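Side-chain contact in alpha-L-arabinosidase (Xanthomonas axonopodis pv. citri, PDB 6D25), which probably cleaves terminal alpha-L-arabinofuranosyl side groups from arabinoxylans, including internally di-substituted ones, as a trimeric GH51 glycosidase: residues D323-W328 / L354-F359. Sequence-based numbering, arbitrary orientation.
Sequences DEWGTW and LNFDIF
Trp325 lays one face of its indole against helix 346-361, where Asn355 and Phe359, one turn apart, both meet it. Its CG lies between the backbone N and the carbonyl carbon, which swings the indole toward the helix. Phe359 comes in edge first: its CE2 lies 3.8 Å from Trp325 CE2, and the two planes stand at 85° in a T-shaped (edge-to-face) pair over the five-membered ring, displaced toward its rim. Over the six-membered ring sits Asn355, whose CB reaches Trp325 CZ3 at 3.5 Å and makes a CH-pi contact 29° off the ring normal. The amide of Asn355 lies over the CE3-CZ3 side of the ring, tilted 30° from the indole; its ND2 hydrogen-bonds to Val351 O and Thr295 OG1, which should fix the amide's rotation. Phe356 meets the CZ2-CH2 side of the benzo ring. There the relation is reversed, with the edge of Trp325 toward the phenyl face in an offset edge-to-face pair, and Trp325 CZ2 3.8 Å from Phe356 CE1.

Strand 319-325 is the seventh of eight parallel strands in the (beta/alpha)8 barrel characteristic of GH51 enzymes, and helix 346-361 links it to strand 366-371. The buried aromatic cluster therefore joins strand to helix through dispersion and ring electrostatics.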
ATOM      1  N   ASP A 323      11.933  -6.390  21.543  1.00 18.92           N
ATOM      2  CA  ASP A 323      11.671  -7.775  21.075  1.00 19.87           C
ATOM      3  C   ASP A 323      12.808  -8.296  20.193  1.00 17.79           C
ATOM      4  O   ASP A 323      12.668  -9.391  19.664  1.00 16.35           O
ATOM      5  CB  ASP A 323      10.271  -7.950  20.506  1.00 23.97           C
ATOM      6  CG  ASP A 323      10.045  -7.049  19.334  1.00 26.07           C
ATOM      7  OD1 ASP A 323      11.003  -6.320  19.030  1.00 26.12           O
ATOM      8  OD2 ASP A 323       8.942  -7.114  18.752  1.00 28.10           O
ATOM      9  N   GLU A 324      13.938  -7.583  20.141  1.00 16.40           N
ATOM     10  CA  GLU A 324      15.218  -8.219  19.743  1.00 16.44           C
ATOM     11  C   GLU A 324      16.332  -7.604  20.579  1.00 15.49           C
ATOM     12  O   GLU A 324      16.501  -6.394  20.564  1.00 15.30           O
ATOM     13  CB  GLU A 324      15.539  -8.056  18.244  1.00 17.75           C
ATOM     14  CG  GLU A 324      14.439  -8.577  17.346  1.00 21.09           C
ATOM     15  CD  GLU A 324      14.633  -8.372  15.850  1.00 23.49           C
ATOM     16  OE1 GLU A 324      15.764  -8.017  15.474  1.00 26.61           O
ATOM     17  OE2 GLU A 324      13.633  -8.549  15.095  1.00 28.75           O
ATOM     18  N   TRP A 325      17.063  -8.452  21.292  1.00 14.82           N
ATOM     19  CA  TRP A 325      18.285  -8.088  21.972  1.00 14.60           C
ATOM     20  C   TRP A 325      19.201  -9.317  22.043  1.00 14.42           C
ATOM     21  O   TRP A 325      18.747 -10.426  21.784  1.00 13.90           O
ATOM     22  CB  TRP A 325      17.994  -7.515  23.363  1.00 14.38           C
ATOM     23  CG  TRP A 325      17.421  -8.505  24.329  1.00 14.02           C
ATOM     24  CD1 TRP A 325      16.108  -8.857  24.445  1.00 13.95           C
ATOM     25  CD2 TRP A 325      18.125  -9.262  25.332  1.00 13.81           C
ATOM     26  NE1 TRP A 325      15.946  -9.811  25.412  1.00 13.70           N
ATOM     27  CE2 TRP A 325      17.158 -10.054  26.001  1.00 13.81           C
ATOM     28  CE3 TRP A 325      19.462  -9.372  25.721  1.00 14.03           C
ATOM     29  CZ2 TRP A 325      17.501 -10.934  27.032  1.00 13.74           C
ATOM     30  CZ3 TRP A 325      19.789 -10.211  26.760  1.00 14.22           C
ATOM     31  CH2 TRP A 325      18.827 -10.989  27.408  1.00 13.98           C
ATOM     32  N   GLY A 326      20.438  -9.080  22.413  1.00 14.61           N
ATOM     33  CA  GLY A 326      21.454 -10.124  22.539  1.00 14.98           C
ATOM     34  C   GLY A 326      22.669  -9.877  21.679  1.00 15.25           C
ATOM     35  O   GLY A 326      22.766  -8.879  20.988  1.00 15.23           O
ATOM     36  N   THR A 327      23.624 -10.805  21.757  1.00 16.02           N
ATOM     37  CA  THR A 327      24.885 -10.662  21.082  1.00 16.48           C
ATOM     38  C   THR A 327      24.780 -11.140  19.635  1.00 16.50           C
ATOM     39  O   THR A 327      24.085 -12.075  19.321  1.00 15.91           O
ATOM     40  CB  THR A 327      25.992 -11.421  21.823  1.00 17.00           C
ATOM     41  OG1 THR A 327      25.611 -12.792  22.003  1.00 16.71           O
ATOM     42  CG2 THR A 327      26.280 -10.788  23.157  1.00 16.62           C
ATOM     43  N   TRP A 328      25.568 -10.491  18.790  1.00 16.44           N
ATOM     44  CA  TRP A 328      25.730 -10.887  17.394  1.00 16.80           C
ATOM     45  C   TRP A 328      27.226 -10.886  17.063  1.00 17.10           C
ATOM     46  O   TRP A 328      27.855  -9.835  17.071  1.00 16.99           O
ATOM     47  CB  TRP A 328      24.939  -9.939  16.488  1.00 17.00           C
ATOM     48  CG  TRP A 328      24.679 -10.446  15.102  1.00 17.25           C
ATOM     49  CD1 TRP A 328      25.466 -11.267  14.342  1.00 16.98           C
ATOM     50  CD2 TRP A 328      23.548 -10.103  14.279  1.00 16.97           C
ATOM     51  NE1 TRP A 328      24.892 -11.482  13.124  1.00 17.08           N
ATOM     52  CE2 TRP A 328      23.714 -10.775  13.045  1.00 17.48           C
ATOM     53  CE3 TRP A 328      22.425  -9.300  14.462  1.00 17.46           C
ATOM     54  CZ2 TRP A 328      22.800 -10.660  12.000  1.00 17.08           C
ATOM     55  CZ3 TRP A 328      21.496  -9.212  13.441  1.00 17.63           C
ATOM     56  CH2 TRP A 328      21.685  -9.891  12.229  1.00 17.91           C
ATOM     57  N   LEU A 354      23.022  -8.834  32.764  1.00 15.29           N
ATOM     58  CA  LEU A 354      23.017  -7.358  32.796  1.00 15.94           C
ATOM     59  C   LEU A 354      21.728  -6.802  32.175  1.00 16.06           C
ATOM     60  O   LEU A 354      21.160  -5.825  32.671  1.00 16.96           O
ATOM     61  CB  LEU A 354      24.254  -6.820  32.089  1.00 16.43           C
ATOM     62  CG  LEU A 354      25.594  -7.185  32.715  1.00 17.04           C
ATOM     63  CD1 LEU A 354      26.725  -6.739  31.814  1.00 17.80           C
ATOM     64  CD2 LEU A 354      25.729  -6.565  34.078  1.00 17.96           C
ATOM     65  N   ASN A 355      21.258  -7.420  31.104  1.00 15.90           N
ATOM     66  CA  ASN A 355      20.036  -6.999  30.458  1.00 16.17           C
ATOM     67  C   ASN A 355      18.818  -7.241  31.355  1.00 16.25           C
ATOM     68  O   ASN A 355      17.961  -6.345  31.485  1.00 16.34           O
ATOM     69  CB  ASN A 355      19.874  -7.614  29.078  1.00 16.05           C
ATOM     70  CG  ASN A 355      20.652  -6.844  28.041  1.00 17.13           C
ATOM     71  OD1 ASN A 355      20.136  -5.874  27.468  1.00 17.86           O
ATOM     72  ND2 ASN A 355      21.901  -7.264  27.778  1.00 17.93           N
ATOM     73  N   PHE A 356      18.738  -8.404  31.990  1.00 16.11           N
ATOM     74  CA  PHE A 356      17.642  -8.649  32.955  1.00 16.58           C
ATOM     75  C   PHE A 356      17.647  -7.622  34.101  1.00 16.90           C
ATOM     76  O   PHE A 356      16.586  -7.123  34.477  1.00 16.36           O
ATOM     77  CB  PHE A 356      17.718 -10.055  33.522  1.00 16.49           C
ATOM     78  CG  PHE A 356      17.535 -11.153  32.504  1.00 16.71           C
ATOM     79  CD1 PHE A 356      16.706 -10.989  31.399  1.00 17.22           C
ATOM     80  CD2 PHE A 356      18.102 -12.396  32.716  1.00 17.14           C
ATOM     81  CE1 PHE A 356      16.458 -12.041  30.524  1.00 16.80           C
ATOM     82  CE2 PHE A 356      17.847 -13.438  31.835  1.00 16.87           C
ATOM     83  CZ  PHE A 356      17.059 -13.245  30.732  1.00 16.74           C
ATOM     84  N   ASP A 357      18.831  -7.290  34.600  1.00 17.45           N
ATOM     85  CA  ASP A 357      18.939  -6.261  35.640  1.00 18.78           C
ATOM     86  C   ASP A 357      18.320  -4.962  35.114  1.00 18.89           C
ATOM     87  O   ASP A 357      17.477  -4.338  35.777  1.00 20.04           O
ATOM     88  CB  ASP A 357      20.388  -6.034  36.065  1.00 19.66           C
ATOM     89  CG  ASP A 357      21.078  -7.180  36.809  1.00 20.28           C
ATOM     90  OD1 ASP A 357      20.366  -8.145  37.266  1.00 20.08           O
ATOM     91  OD2 ASP A 357      22.372  -7.112  36.929  1.00 22.63           O
ATOM     92  N   ILE A 358      18.724  -4.578  33.894  1.00 18.81           N
ATOM     93  CA  ILE A 358      18.293  -3.300  33.329  1.00 18.18           C
ATOM     94  C   ILE A 358      16.776  -3.298  33.088  1.00 17.90           C
ATOM     95  O   ILE A 358      16.061  -2.349  33.435  1.00 18.21           O
ATOM     96  CB  ILE A 358      19.103  -2.992  32.069  1.00 18.43           C
ATOM     97  CG1 ILE A 358      20.547  -2.609  32.404  1.00 18.37           C
ATOM     98  CG2 ILE A 358      18.418  -1.918  31.204  1.00 18.76           C
ATOM     99  CD1 ILE A 358      21.467  -2.689  31.188  1.00 18.42           C
ATOM    100  N   PHE A 359      16.258  -4.359  32.480  1.00 17.41           N
ATOM    101  CA  PHE A 359      14.816  -4.411  32.207  1.00 16.64           C
ATOM    102  C   PHE A 359      14.033  -4.283  33.512  1.00 17.39           C
ATOM    103  O   PHE A 359      12.996  -3.551  33.561  1.00 17.06           O
ATOM    104  CB  PHE A 359      14.406  -5.720  31.541  1.00 15.90           C
ATOM    105  CG  PHE A 359      15.037  -6.048  30.216  1.00 15.38           C
ATOM    106  CD1 PHE A 359      15.471  -5.068  29.362  1.00 15.28           C
ATOM    107  CD2 PHE A 359      15.103  -7.366  29.782  1.00 15.18           C
ATOM    108  CE1 PHE A 359      16.054  -5.380  28.134  1.00 14.94           C
ATOM    109  CE2 PHE A 359      15.648  -7.683  28.555  1.00 14.52           C
ATOM    110  CZ  PHE A 359      16.141  -6.696  27.745  1.00 14.82           C
TER